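PDB 3TO3: citryl-spermidine/3,4-dihydroxybenzoyl-citryl-spermidine:spermidine ligase from Bacillus anthracis, which catalyses the ATP-dependent condensation of spermidine with citryl-spermidine intermediates, a step in the biosynthesis of the siderophore petrobactin. Local coordinates for residues B[41-46]-B[52-57]; B[29-34]-B[101-106]; B[507-512]-B[590-595]. All coordinates share one frame; numbering follows the deposited sequence.

Interaction 1: B[41-46]-B[52-57]; sequences ITPARI and ILFLIQ
Residues 41-46 and 52-57 meet as the two arms of an antiparallel beta hairpin, strand 44-47 with strand 52-59, at the edge of the antiparallel sheet near the start of the chain. The short strand axes run at 157° and approach to 4.7 Å. Two hydrogen-bonded pairs, Ala44 with Leu55 and Ile46 with Leu53, flank the non-hydrogen-bonded pair Arg45 with Phe54. The bonds at Ile46 are short and nearly straight: Ile46 N reaches Leu53 O at 3.0 Å, and Leu53 N returns to Ile46 O at 2.9 Å. Ala44 N to Leu55 O is more bent, at 140°, where the strand begins.

The face bearing Arg45 and Phe54 carries the closer side-chain packing. Arg45 lies alongside Phe54, its extended chain setting NE 3.9 Å from ring atom CE1, with the guanidinium and ring planes 62° apart. Pro43 CG comes to the ring edge, 3.8 Å from Phe54 CD1, while Ile52 CG2 sits over the centre of one ring face. Farther along, Pro43 CB meets Ile56 CG1 at 3.7 Å, and Ile41 CD1 crosses to Ile56 CD1. Helix 18-37 packs on this face through Ile36. Arg45 NH1 forms a salt bridge with Glu74, so the arginine combines aliphatic and ring contacts along its length with a charged partner at its end.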
ATOM      1  N   ILE B  41      -5.005   6.107  27.964  1.00 38.32           N
ATOM      2  CA  ILE B  41      -4.454   5.336  29.068  1.00 44.91           C
ATOM      3  C   ILE B  41      -4.534   6.198  30.342  1.00 51.15           C
ATOM      4  O   ILE B  41      -4.530   7.443  30.299  1.00 51.20           O
ATOM      5  CB  ILE B  41      -2.977   4.950  28.819  1.00 41.61           C
ATOM      6  CG1 ILE B  41      -2.164   6.224  28.594  1.00 40.81           C
ATOM      7  CG2 ILE B  41      -2.842   4.052  27.614  1.00 33.95           C
ATOM      8  CD1 ILE B  41      -0.683   5.990  28.478  1.00 56.70           C
ATOM      9  N   THR B  42      -4.584   5.536  31.485  1.00 50.72           N
ATOM     10  CA  THR B  42      -4.758   6.246  32.748  1.00 51.02           C
ATOM     11  C   THR B  42      -3.675   5.764  33.709  1.00 46.23           C
ATOM     12  O   THR B  42      -3.918   4.955  34.582  1.00 48.21           O
ATOM     13  CB  THR B  42      -6.185   6.019  33.316  1.00 56.77           C
ATOM     14  OG1 THR B  42      -6.488   4.620  33.280  1.00 63.54           O
ATOM     15  CG2 THR B  42      -7.255   6.749  32.445  1.00 45.64           C
ATOM     16  N   PRO B  43      -2.457   6.268  33.537  1.00 44.12           N
ATOM     17  CA  PRO B  43      -1.351   5.784  34.370  1.00 42.72           C
ATOM     18  C   PRO B  43      -1.563   6.165  35.826  1.00 45.32           C
ATOM     19  O   PRO B  43      -2.403   7.010  36.088  1.00 47.64           O
ATOM     20  CB  PRO B  43      -0.138   6.510  33.785  1.00 39.52           C
ATOM     21  CG  PRO B  43      -0.716   7.740  33.138  1.00 46.38           C
ATOM     22  CD  PRO B  43      -2.033   7.308  32.583  1.00 44.06           C
ATOM     23  N   ALA B  44      -0.840   5.532  36.746  1.00 43.08           N
ATOM     24  CA  ALA B  44      -0.739   6.033  38.105  1.00 46.65           C
ATOM     25  C   ALA B  44       0.023   7.350  38.047  1.00 50.10           C
ATOM     26  O   ALA B  44       0.925   7.490  37.229  1.00 50.75           O
ATOM     27  CB  ALA B  44      -0.024   5.016  39.034  1.00 36.28           C
ATOM     28  N   ARG B  45      -0.363   8.309  38.893  1.00 51.59           N
ATOM     29  CA  ARG B  45       0.292   9.614  38.952  1.00 46.85           C
ATOM     30  C   ARG B  45       0.786   9.876  40.347  1.00 52.46           C
ATOM     31  O   ARG B  45      -0.019   9.994  41.275  1.00 64.70           O
ATOM     32  CB  ARG B  45      -0.649  10.761  38.542  1.00 44.74           C
ATOM     33  CG  ARG B  45      -1.029  10.757  37.077  1.00 48.79           C
ATOM     34  CD  ARG B  45      -1.902  11.954  36.637  1.00 43.66           C
ATOM     35  NE  ARG B  45      -2.592  11.592  35.401  1.00 45.18           N
ATOM     36  CZ  ARG B  45      -3.128  12.440  34.522  1.00 48.06           C
ATOM     37  NH1 ARG B  45      -3.032  13.747  34.727  1.00 44.58           N
ATOM     38  NH2 ARG B  45      -3.757  11.975  33.422  1.00 41.30           N
ATOM     39  N   ILE B  46       2.105   9.977  40.504  1.00 49.17           N
ATOM     40  CA  ILE B  46       2.685  10.358  41.791  1.00 48.54           C
ATOM     41  C   ILE B  46       3.220  11.781  41.767  1.00 53.13           C
ATOM     42  O   ILE B  46       4.126  12.093  40.999  1.00 47.45           O
ATOM     43  CB  ILE B  46       3.832   9.470  42.156  1.00 58.04           C
ATOM     44  CG1 ILE B  46       3.450   8.008  41.917  1.00 56.96           C
ATOM     45  CG2 ILE B  46       4.233   9.771  43.593  1.00 50.04           C
ATOM     46  CD1 ILE B  46       4.299   7.058  42.704  1.00 62.49           C
ATOM     47  N   ILE B  52       5.234  15.226  37.888  1.00 56.25           N
ATOM     48  CA  ILE B  52       4.445  14.043  38.104  1.00 52.50           C
ATOM     49  C   ILE B  52       5.281  12.877  37.589  1.00 51.12           C
ATOM     50  O   ILE B  52       5.839  12.956  36.494  1.00 49.46           O
ATOM     51  CB  ILE B  52       3.129  14.125  37.297  1.00 48.02           C
ATOM     52  CG1 ILE B  52       2.199  15.163  37.917  1.00 50.38           C
ATOM     53  CG2 ILE B  52       2.445  12.761  37.215  1.00 48.77           C
ATOM     54  CD1 ILE B  52       1.183  15.748  36.936  1.00 54.78           C
ATOM     55  N   LEU B  53       5.403  11.816  38.382  1.00 46.80           N
ATOM     56  CA  LEU B  53       5.905  10.541  37.869  1.00 45.66           C
ATOM     57  C   LEU B  53       4.732   9.739  37.305  1.00 49.24           C
ATOM     58  O   LEU B  53       3.764   9.475  38.015  1.00 47.27           O
ATOM     59  CB  LEU B  53       6.585   9.737  38.979  1.00 41.43           C
ATOM     60  CG  LEU B  53       7.084   8.354  38.559  1.00 43.23           C
ATOM     61  CD1 LEU B  53       7.971   8.464  37.315  1.00 42.80           C
ATOM     62  CD2 LEU B  53       7.855   7.746  39.721  1.00 45.21           C
ATOM     63  N   PHE B  54       4.799   9.366  36.034  1.00 44.36           N
ATOM     64  CA  PHE B  54       3.721   8.595  35.436  1.00 42.09           C
ATOM     65  C   PHE B  54       4.177   7.141  35.357  1.00 46.84           C
ATOM     66  O   PHE B  54       5.269   6.865  34.870  1.00 49.80           O
ATOM     67  CB  PHE B  54       3.391   9.086  34.019  1.00 41.43           C
ATOM     68  CG  PHE B  54       2.846  10.482  33.949  1.00 42.93           C
ATOM     69  CD1 PHE B  54       1.464  10.709  33.958  1.00 38.21           C
ATOM     70  CD2 PHE B  54       3.697  11.571  33.818  1.00 35.73           C
ATOM     71  CE1 PHE B  54       0.926  12.013  33.877  1.00 37.59           C
ATOM     72  CE2 PHE B  54       3.166  12.878  33.719  1.00 43.05           C
ATOM     73  CZ  PHE B  54       1.775  13.094  33.761  1.00 39.15           C
ATOM     74  N   LEU B  55       3.341   6.225  35.841  1.00 42.28           N
ATOM     75  CA  LEU B  55       3.615   4.795  35.756  1.00 43.54           C
ATOM     76  C   LEU B  55       2.568   4.146  34.885  1.00 44.60           C
ATOM     77  O   LEU B  55       1.426   4.024  35.295  1.00 54.14           O
ATOM     78  CB  LEU B  55       3.594   4.163  37.149  1.00 43.77           C
ATOM     79  CG  LEU B  55       4.510   4.868  38.167  1.00 49.82           C
ATOM     80  CD1 LEU B  55       4.302   4.448  39.641  1.00 48.89           C
ATOM     81  CD2 LEU B  55       5.964   4.663  37.790  1.00 55.30           C
ATOM     82  N   ILE B  56       2.961   3.713  33.688  1.00 47.21           N
ATOM     83  CA  ILE B  56       2.035   3.115  32.736  1.00 43.99           C
ATOM     84  C   ILE B  56       2.151   1.602  32.730  1.00 48.74           C
ATOM     85  O   ILE B  56       3.238   1.052  32.553  1.00 55.03           O
ATOM     86  CB  ILE B  56       2.279   3.641  31.297  1.00 41.21           C
ATOM     87  CG1 ILE B  56       2.191   5.152  31.235  1.00 42.57           C
ATOM     88  CG2 ILE B  56       1.302   3.030  30.296  1.00 42.23           C
ATOM     89  CD1 ILE B  56       2.940   5.732  30.023  1.00 39.99           C
ATOM     90  N   GLN B  57       1.017   0.936  32.893  1.00 56.10           N
ATOM     91  CA  GLN B  57       0.957  -0.533  32.927  1.00 54.90           C
ATOM     92  C   GLN B  57       1.038  -1.173  31.540  1.00 45.29           C
ATOM     93  O   GLN B  57       0.472  -0.662  30.578  1.00 49.82           O
ATOM     94  CB  GLN B  57      -0.361  -0.966  33.568  1.00 58.79           C
ATOM     95  CG  GLN B  57      -0.502  -0.626  35.032  1.00 72.35           C
ATOM     96  CD  GLN B  57       0.533  -1.338  35.888  1.00 86.19           C
ATOM     97  OE1 GLN B  57       0.876  -2.502  35.635  1.00 85.99           O
ATOM     98  NE2 GLN B  57       1.051  -0.634  36.903  1.00 88.03           N
TER

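Interaction 2: B[29-34]-B[101-106]; sequences RQLVES and AQFLEE
Leu31 and Phe103 lose the most surface here, 53 and 48 Å² respectively, and the contact between residues 29-34 and 101-106 is built round them and Leu104. The local helix axes stand 12.2 Å apart and run 18° from parallel. At that spacing the backbones remain distant, as the 9.6 Å between Leu31 CA and Leu104 CA confirms, and side-chain ends make the junction.

Leu31 points at the other helix and delivers one methyl, CD2, to both partners: it meets Leu104 CD2 tip to tip at 3.8 Å and approaches Phe103 CD2 at 4.0 Å. With CG trans to the backbone N (chi1 170°), Phe103 projects its ring across the gap, where Val32 CG2 reaches CZ at 3.6 Å. Both methyls approach the ring obliquely. All four touching residues are buried, and no hydrogen bond links the segments. Polar groups are engaged elsewhere: Gln102 NE2 donates to Glu106 OE2 at 3.0 Å, from above the carboxylate plane, and Glu106 also pairs with Arg89.

The neighbouring elements close round this apolar junction. Leu35, one turn on from Leu31 in helix 18-37, packs on Phe103 and Leu104 and extends the same helix pairing. Leu125 of helix 115-138 touches both Leu31 and Leu104, and Tyr68 of strand 65-74 meets the Phe103 ring edge-to-face, placing the contact between a third helix and the antiparallel sheet.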
ATOM      1  N   ARG B  29       7.747  10.730  22.794  1.00 32.96           N
ATOM      2  CA  ARG B  29       7.287  11.775  23.697  1.00 38.90           C
ATOM      3  C   ARG B  29       5.889  12.280  23.292  1.00 37.52           C
ATOM      4  O   ARG B  29       4.980  12.363  24.133  1.00 36.99           O
ATOM      5  CB  ARG B  29       8.318  12.915  23.775  1.00 32.11           C
ATOM      6  CG  ARG B  29       7.855  14.113  24.573  1.00 34.32           C
ATOM      7  CD  ARG B  29       8.947  15.201  24.669  1.00 39.97           C
ATOM      8  NE  ARG B  29       9.257  15.802  23.360  1.00 45.21           N
ATOM      9  CZ  ARG B  29       8.396  16.514  22.624  1.00 46.75           C
ATOM     10  NH1 ARG B  29       7.156  16.719  23.048  1.00 49.53           N
ATOM     11  NH2 ARG B  29       8.761  17.015  21.448  1.00 53.15           N
ATOM     12  N   GLN B  30       5.710  12.594  22.007  1.00 35.94           N
ATOM     13  CA  GLN B  30       4.441  13.158  21.560  1.00 38.58           C
ATOM     14  C   GLN B  30       3.379  12.054  21.721  1.00 40.54           C
ATOM     15  O   GLN B  30       2.277  12.327  22.190  1.00 35.30           O
ATOM     16  CB  GLN B  30       4.516  13.736  20.128  1.00 34.06           C
ATOM     17  CG  GLN B  30       5.520  14.931  20.007  1.00 43.74           C
ATOM     18  CD  GLN B  30       5.518  15.652  18.647  1.00 47.56           C
ATOM     19  OE1 GLN B  30       6.370  16.522  18.387  1.00 43.66           O
ATOM     20  NE2 GLN B  30       4.543  15.323  17.791  1.00 45.92           N
ATOM     21  N   LEU B  31       3.746  10.803  21.420  1.00 30.11           N
ATOM     22  CA  LEU B  31       2.813   9.674  21.611  1.00 33.88           C
ATOM     23  C   LEU B  31       2.305   9.573  23.059  1.00 36.82           C
ATOM     24  O   LEU B  31       1.107   9.523  23.298  1.00 43.81           O
ATOM     25  CB  LEU B  31       3.425   8.341  21.173  1.00 29.83           C
ATOM     26  CG  LEU B  31       2.611   7.044  21.344  1.00 37.48           C
ATOM     27  CD1 LEU B  31       1.292   7.066  20.574  1.00 30.77           C
ATOM     28  CD2 LEU B  31       3.441   5.860  20.880  1.00 38.66           C
ATOM     29  N   VAL B  32       3.221   9.548  24.021  1.00 32.88           N
ATOM     30  CA  VAL B  32       2.823   9.335  25.383  1.00 29.93           C
ATOM     31  C   VAL B  32       1.997  10.538  25.858  1.00 35.01           C
ATOM     32  O   VAL B  32       0.951  10.366  26.470  1.00 41.41           O
ATOM     33  CB  VAL B  32       4.054   9.009  26.300  1.00 42.02           C
ATOM     34  CG1 VAL B  32       3.646   8.961  27.761  1.00 35.56           C
ATOM     35  CG2 VAL B  32       4.692   7.658  25.878  1.00 30.12           C
ATOM     36  N   GLU B  33       2.443  11.745  25.526  1.00 30.38           N
ATOM     37  CA  GLU B  33       1.694  12.965  25.837  1.00 33.42           C
ATOM     38  C   GLU B  33       0.258  12.887  25.396  1.00 34.80           C
ATOM     39  O   GLU B  33      -0.652  13.207  26.167  1.00 36.35           O
ATOM     40  CB  GLU B  33       2.355  14.218  25.230  1.00 30.36           C
ATOM     41  CG  GLU B  33       3.672  14.544  25.914  1.00 37.63           C
ATOM     42  CD  GLU B  33       4.424  15.739  25.310  1.00 49.53           C
ATOM     43  OE1 GLU B  33       3.961  16.318  24.289  1.00 51.18           O
ATOM     44  OE2 GLU B  33       5.496  16.099  25.877  1.00 45.07           O
ATOM     45  N   SER B  34       0.029  12.448  24.167  1.00 29.63           N
ATOM     46  CA  SER B  34      -1.354  12.435  23.698  1.00 40.40           C
ATOM     47  C   SER B  34      -2.155  11.239  24.239  1.00 40.35           C
ATOM     48  O   SER B  34      -3.362  11.372  24.448  1.00 42.37           O
ATOM     49  CB  SER B  34      -1.477  12.574  22.169  1.00 41.55           C
ATOM     50  OG  SER B  34      -0.989  11.428  21.516  1.00 50.47           O
ATOM     51  N   ALA B 101       6.761  -0.045  18.510  1.00 38.53           N
ATOM     52  CA  ALA B 101       5.806  -1.138  18.381  1.00 37.61           C
ATOM     53  C   ALA B 101       5.626  -1.898  19.700  1.00 47.40           C
ATOM     54  O   ALA B 101       4.493  -2.226  20.085  1.00 51.19           O
ATOM     55  CB  ALA B 101       6.210  -2.112  17.240  1.00 37.28           C
ATOM     56  N   GLN B 102       6.739  -2.193  20.377  1.00 43.07           N
ATOM     57  CA  GLN B 102       6.687  -2.920  21.643  1.00 50.77           C
ATOM     58  C   GLN B 102       5.963  -2.116  22.729  1.00 46.70           C
ATOM     59  O   GLN B 102       5.115  -2.664  23.467  1.00 45.35           O
ATOM     60  CB  GLN B 102       8.099  -3.326  22.122  1.00 58.35           C
ATOM     61  CG  GLN B 102       8.100  -4.361  23.245  1.00 56.21           C
ATOM     62  CD  GLN B 102       9.472  -4.567  23.880  1.00 64.35           C
ATOM     63  OE1 GLN B 102      10.491  -4.062  23.388  1.00 63.06           O
ATOM     64  NE2 GLN B 102       9.502  -5.323  24.989  1.00 64.37           N
ATOM     65  N   PHE B 103       6.310  -0.830  22.834  1.00 39.63           N
ATOM     66  CA  PHE B 103       5.633   0.036  23.780  1.00 37.80           C
ATOM     67  C   PHE B 103       4.120  -0.077  23.526  1.00 43.06           C
ATOM     68  O   PHE B 103       3.359  -0.406  24.425  1.00 49.06           O
ATOM     69  CB  PHE B 103       6.125   1.494  23.683  1.00 33.38           C
ATOM     70  CG  PHE B 103       5.284   2.465  24.477  1.00 36.83           C
ATOM     71  CD1 PHE B 103       5.374   2.515  25.858  1.00 41.75           C
ATOM     72  CD2 PHE B 103       4.360   3.293  23.842  1.00 38.05           C
ATOM     73  CE1 PHE B 103       4.579   3.389  26.602  1.00 42.26           C
ATOM     74  CE2 PHE B 103       3.558   4.157  24.578  1.00 41.02           C
ATOM     75  CZ  PHE B 103       3.670   4.200  25.966  1.00 42.65           C
ATOM     76  N   LEU B 104       3.682   0.158  22.294  1.00 48.47           N
ATOM     77  CA  LEU B 104       2.241   0.127  22.018  1.00 47.46           C
ATOM     78  C   LEU B 104       1.629  -1.271  22.204  1.00 49.67           C
ATOM     79  O   LEU B 104       0.522  -1.410  22.726  1.00 46.80           O
ATOM     80  CB  LEU B 104       1.907   0.721  20.644  1.00 41.67           C
ATOM     81  CG  LEU B 104       2.013   2.249  20.553  1.00 42.09           C
ATOM     82  CD1 LEU B 104       1.612   2.764  19.180  1.00 42.56           C
ATOM     83  CD2 LEU B 104       1.134   2.906  21.581  1.00 45.95           C
ATOM     84  N   GLU B 105       2.338  -2.311  21.787  1.00 47.16           N
ATOM     85  CA  GLU B 105       1.804  -3.660  21.983  1.00 50.47           C
ATOM     86  C   GLU B 105       1.609  -3.991  23.463  1.00 51.16           C
ATOM     87  O   GLU B 105       0.591  -4.564  23.839  1.00 52.92           O
ATOM     88  CB  GLU B 105       2.676  -4.720  21.299  1.00 59.61           C
ATOM     89  CG  GLU B 105       2.410  -4.844  19.813  1.00 74.51           C
ATOM     90  CD  GLU B 105       3.569  -5.446  19.044  1.00 88.66           C
ATOM     91  OE1 GLU B 105       4.594  -5.821  19.672  1.00 87.28           O
ATOM     92  OE2 GLU B 105       3.449  -5.525  17.796  1.00 97.31           O
ATOM     93  N   GLU B 106       2.583  -3.633  24.298  1.00 49.98           N
ATOM     94  CA  GLU B 106       2.524  -3.987  25.717  1.00 51.81           C
ATOM     95  C   GLU B 106       1.448  -3.177  26.451  1.00 52.32           C
ATOM     96  O   GLU B 106       0.673  -3.702  27.230  1.00 50.02           O
ATOM     97  CB  GLU B 106       3.914  -3.868  26.365  1.00 44.74           C
ATOM     98  CG  GLU B 106       4.928  -4.766  25.654  1.00 51.34           C
ATOM     99  CD  GLU B 106       6.273  -4.929  26.364  1.00 56.01           C
ATOM    100  OE1 GLU B 106       6.737  -3.970  27.004  1.00 50.04           O
ATOM    101  OE2 GLU B 106       6.873  -6.033  26.263  1.00 61.25           O
TER

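Interaction 3: B[507-512]-B[590-595]; sequences MVLDAL and NPLYRA
Leu509 directs its branch at residues 590-595 through a chi1 of -63°, which places CG opposite its own carbonyl carbon, while Asn590 holds CG anti to the backbone N (chi1 174°), its amide reaching toward the Leu509 branch. The junction is between the side of helix 502-528 and the N-terminus of helix 591-600, where Asn590 occupies the N-cap position. It is slight, burying 97 Å² in all, with the nearest alpha carbons, Leu509 CA and Asn590 CA, 8.0 Å apart.

The two branches of Leu509 are divided between two partners. CD1 comes within 4.1 Å of Asn590 ND2, the two side chains crossing at about a right angle, and CD2 stands 4.2 Å from Leu592 CD1 in plain apolar packing. Neither separation is tight, and no hydrogen bond spans the segments. The amide of Asn590 is instead held by its own surroundings: ND2 donates to the carbonyl oxygens of Thr564 and Leu562, while OD1 serves the cap. Phe567 of strand 566-570 touches Leu509, and Phe513 and Trp536 pack against Leu592, so the leucine pair belongs to a larger apolar cluster.

Helix 502-528 has a wider, pi-type turn here, recorded by Leu512 N bonding to Met507 O (present as selenomethionine) at 3.2 Å. In the cap itself, Leu592 N donates to Asn590 OD1 at 2.9 Å, with 149° at the hydrogen and the donor above the carbonyl plane.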
HETATM    1  N   MSE B 507     -14.091  26.137  17.562  1.00 47.03           N
HETATM    2  CA  MSE B 507     -13.069  26.484  16.576  1.00 43.53           C
HETATM    3  C   MSE B 507     -12.053  27.481  17.143  1.00 54.33           C
HETATM    4  O   MSE B 507     -10.859  27.448  16.809  1.00 63.79           O
HETATM    5  CB  MSE B 507     -13.674  27.031  15.285  1.00 62.14           C
HETATM    6  CG  MSE B 507     -12.666  27.130  14.125  1.00 72.39           C
HETATM    7 SE   MSE B 507     -12.212  25.368  13.363  0.73 71.30          SE
HETATM    8  CE  MSE B 507     -13.762  25.179  12.162  1.00 49.32           C
ATOM      9  N   VAL B 508     -12.519  28.377  18.000  1.00 43.91           N
ATOM     10  CA  VAL B 508     -11.600  29.286  18.647  1.00 37.69           C
ATOM     11  C   VAL B 508     -10.699  28.610  19.738  1.00 53.10           C
ATOM     12  O   VAL B 508      -9.459  28.724  19.711  1.00 45.39           O
ATOM     13  CB  VAL B 508     -12.330  30.530  19.188  1.00 43.88           C
ATOM     14  CG1 VAL B 508     -11.384  31.363  20.037  1.00 38.08           C
ATOM     15  CG2 VAL B 508     -12.914  31.379  18.003  1.00 31.63           C
ATOM     16  N   LEU B 509     -11.328  27.918  20.685  1.00 39.88           N
ATOM     17  CA  LEU B 509     -10.611  27.347  21.810  1.00 46.51           C
ATOM     18  C   LEU B 509      -9.702  26.228  21.326  1.00 53.00           C
ATOM     19  O   LEU B 509      -8.517  26.199  21.666  1.00 54.53           O
ATOM     20  CB  LEU B 509     -11.566  26.823  22.898  1.00 35.27           C
ATOM     21  CG  LEU B 509     -12.414  27.921  23.535  1.00 38.98           C
ATOM     22  CD1 LEU B 509     -13.227  27.321  24.695  1.00 40.00           C
ATOM     23  CD2 LEU B 509     -11.559  29.113  23.995  1.00 40.51           C
ATOM     24  N   ASP B 510     -10.278  25.324  20.540  1.00 50.67           N
ATOM     25  CA  ASP B 510      -9.623  24.104  20.087  1.00 52.41           C
ATOM     26  C   ASP B 510      -8.658  24.316  18.925  1.00 42.85           C
ATOM     27  O   ASP B 510      -7.534  23.865  18.949  1.00 55.50           O
ATOM     28  CB  ASP B 510     -10.703  23.099  19.669  1.00 66.41           C
ATOM     29  CG  ASP B 510     -10.316  21.663  19.933  1.00 75.12           C
ATOM     30  OD1 ASP B 510      -9.642  21.406  20.937  1.00 83.84           O
ATOM     31  OD2 ASP B 510     -10.713  20.777  19.147  1.00 82.39           O
ATOM     32  N   ALA B 511      -9.081  25.006  17.892  1.00 40.52           N
ATOM     33  CA  ALA B 511      -8.217  25.092  16.737  1.00 41.60           C
ATOM     34  C   ALA B 511      -7.202  26.240  16.889  1.00 52.06           C
ATOM     35  O   ALA B 511      -5.986  26.021  16.866  1.00 55.17           O
ATOM     36  CB  ALA B 511      -9.005  25.186  15.464  1.00 39.32           C
ATOM     37  N   LEU B 512      -7.699  27.461  17.010  1.00 46.54           N
ATOM     38  CA  LEU B 512      -6.812  28.612  17.177  1.00 47.03           C
ATOM     39  C   LEU B 512      -5.855  28.504  18.377  1.00 44.74           C
ATOM     40  O   LEU B 512      -4.661  28.782  18.237  1.00 51.75           O
ATOM     41  CB  LEU B 512      -7.617  29.914  17.269  1.00 33.02           C
ATOM     42  CG  LEU B 512      -6.799  31.210  17.309  1.00 47.08           C
ATOM     43  CD1 LEU B 512      -5.943  31.444  16.024  1.00 34.35           C
ATOM     44  CD2 LEU B 512      -7.737  32.401  17.569  1.00 41.99           C
ATOM     45  N   ASN B 590      -9.982  25.478  30.655  1.00 41.71           N
ATOM     46  CA  ASN B 590      -9.753  26.596  29.749  1.00 43.04           C
ATOM     47  C   ASN B 590      -8.916  27.693  30.436  1.00 44.31           C
ATOM     48  O   ASN B 590      -9.370  28.323  31.394  1.00 52.99           O
ATOM     49  CB  ASN B 590     -11.095  27.130  29.276  1.00 41.09           C
ATOM     50  CG  ASN B 590     -10.966  28.383  28.439  1.00 45.88           C
ATOM     51  OD1 ASN B 590      -9.877  28.730  27.976  1.00 46.90           O
ATOM     52  ND2 ASN B 590     -12.082  29.083  28.256  1.00 38.84           N
ATOM     53  N   PRO B 591      -7.682  27.906  29.961  1.00 41.05           N
ATOM     54  CA  PRO B 591      -6.852  28.915  30.637  1.00 42.60           C
ATOM     55  C   PRO B 591      -7.429  30.335  30.480  1.00 43.45           C
ATOM     56  O   PRO B 591      -7.125  31.178  31.311  1.00 48.05           O
ATOM     57  CB  PRO B 591      -5.480  28.782  29.933  1.00 37.40           C
ATOM     58  CG  PRO B 591      -5.848  28.317  28.511  1.00 38.41           C
ATOM     59  CD  PRO B 591      -7.063  27.404  28.707  1.00 36.08           C
ATOM     60  N   LEU B 592      -8.277  30.593  29.482  1.00 44.29           N
ATOM     61  CA  LEU B 592      -8.852  31.947  29.383  1.00 37.91           C
ATOM     62  C   LEU B 592      -9.759  32.228  30.559  1.00 43.00           C
ATOM     63  O   LEU B 592      -9.938  33.375  30.936  1.00 44.31           O
ATOM     64  CB  LEU B 592      -9.616  32.168  28.103  1.00 40.02           C
ATOM     65  CG  LEU B 592      -8.822  31.971  26.831  1.00 46.47           C
ATOM     66  CD1 LEU B 592      -9.680  32.453  25.667  1.00 48.12           C
ATOM     67  CD2 LEU B 592      -7.600  32.791  26.952  1.00 56.17           C
ATOM     68  N   TYR B 593     -10.314  31.175  31.162  1.00 46.57           N
ATOM     69  CA  TYR B 593     -11.218  31.371  32.289  1.00 45.01           C
ATOM     70  C   TYR B 593     -10.553  31.995  33.505  1.00 49.21           C
ATOM     71  O   TYR B 593     -11.042  32.967  34.044  1.00 50.28           O
ATOM     72  CB  TYR B 593     -11.838  30.059  32.704  1.00 46.35           C
ATOM     73  CG  TYR B 593     -12.615  30.165  33.978  1.00 46.15           C
ATOM     74  CD1 TYR B 593     -12.135  29.613  35.152  1.00 55.08           C
ATOM     75  CD2 TYR B 593     -13.836  30.822  34.015  1.00 48.56           C
ATOM     76  CE1 TYR B 593     -12.857  29.723  36.348  1.00 56.22           C
ATOM     77  CE2 TYR B 593     -14.564  30.925  35.193  1.00 50.16           C
ATOM     78  CZ  TYR B 593     -14.073  30.373  36.353  1.00 60.81           C
ATOM     79  OH  TYR B 593     -14.800  30.474  37.535  1.00 76.00           O
ATOM     80  N   ARG B 594      -9.452  31.416  33.962  1.00 56.23           N
ATOM     81  CA  ARG B 594      -8.815  31.943  35.156  1.00 63.28           C
ATOM     82  C   ARG B 594      -8.180  33.289  34.845  1.00 55.03           C
ATOM     83  O   ARG B 594      -8.220  34.208  35.647  1.00 50.89           O
ATOM     84  CB  ARG B 594      -7.768  30.979  35.716  1.00 78.86           C
ATOM     85  CG  ARG B 594      -7.264  31.406  37.102  1.00 98.36           C
ATOM     86  CD  ARG B 594      -6.533  30.280  37.828  1.00110.69           C
ATOM     87  NE  ARG B 594      -6.080  30.679  39.162  1.00119.40           N
ATOM     88  CZ  ARG B 594      -4.865  31.151  39.433  1.00123.59           C
ATOM     89  NH1 ARG B 594      -4.541  31.481  40.681  1.00124.48           N
ATOM     90  NH2 ARG B 594      -3.973  31.291  38.455  1.00122.25           N
ATOM     91  N   ALA B 595      -7.604  33.401  33.659  1.00 44.59           N
ATOM     92  CA  ALA B 595      -7.005  34.647  33.266  1.00 44.18           C
ATOM     93  C   ALA B 595      -8.045  35.793  33.328  1.00 50.58           C
ATOM     94  O   ALA B 595      -7.765  36.873  33.864  1.00 49.21           O
ATOM     95  CB  ALA B 595      -6.407  34.511  31.879  1.00 45.02           C
TER

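Overall arrangement
Interactions 1 and 2 are neighbours, their centres about 13 Å apart, and they touch where Ile56 CD1 packs on Val32 CG1 at 4.0 Å. Helix 18-37 leads directly into the hairpin of interaction 1, and the chain then passes through the rest of the antiparallel sheet before helix 100-110 returns to complete interaction 2. The hairpin's sheet and the two helices thus form one continuous packed unit. Interaction 3 follows much later in the sequence, toward the C-terminus. Its centre lies about 26 Å from that of interaction 1 and about 27 Å from that of interaction 2, without touching either. All three lie away from the ATP and magnesium sites.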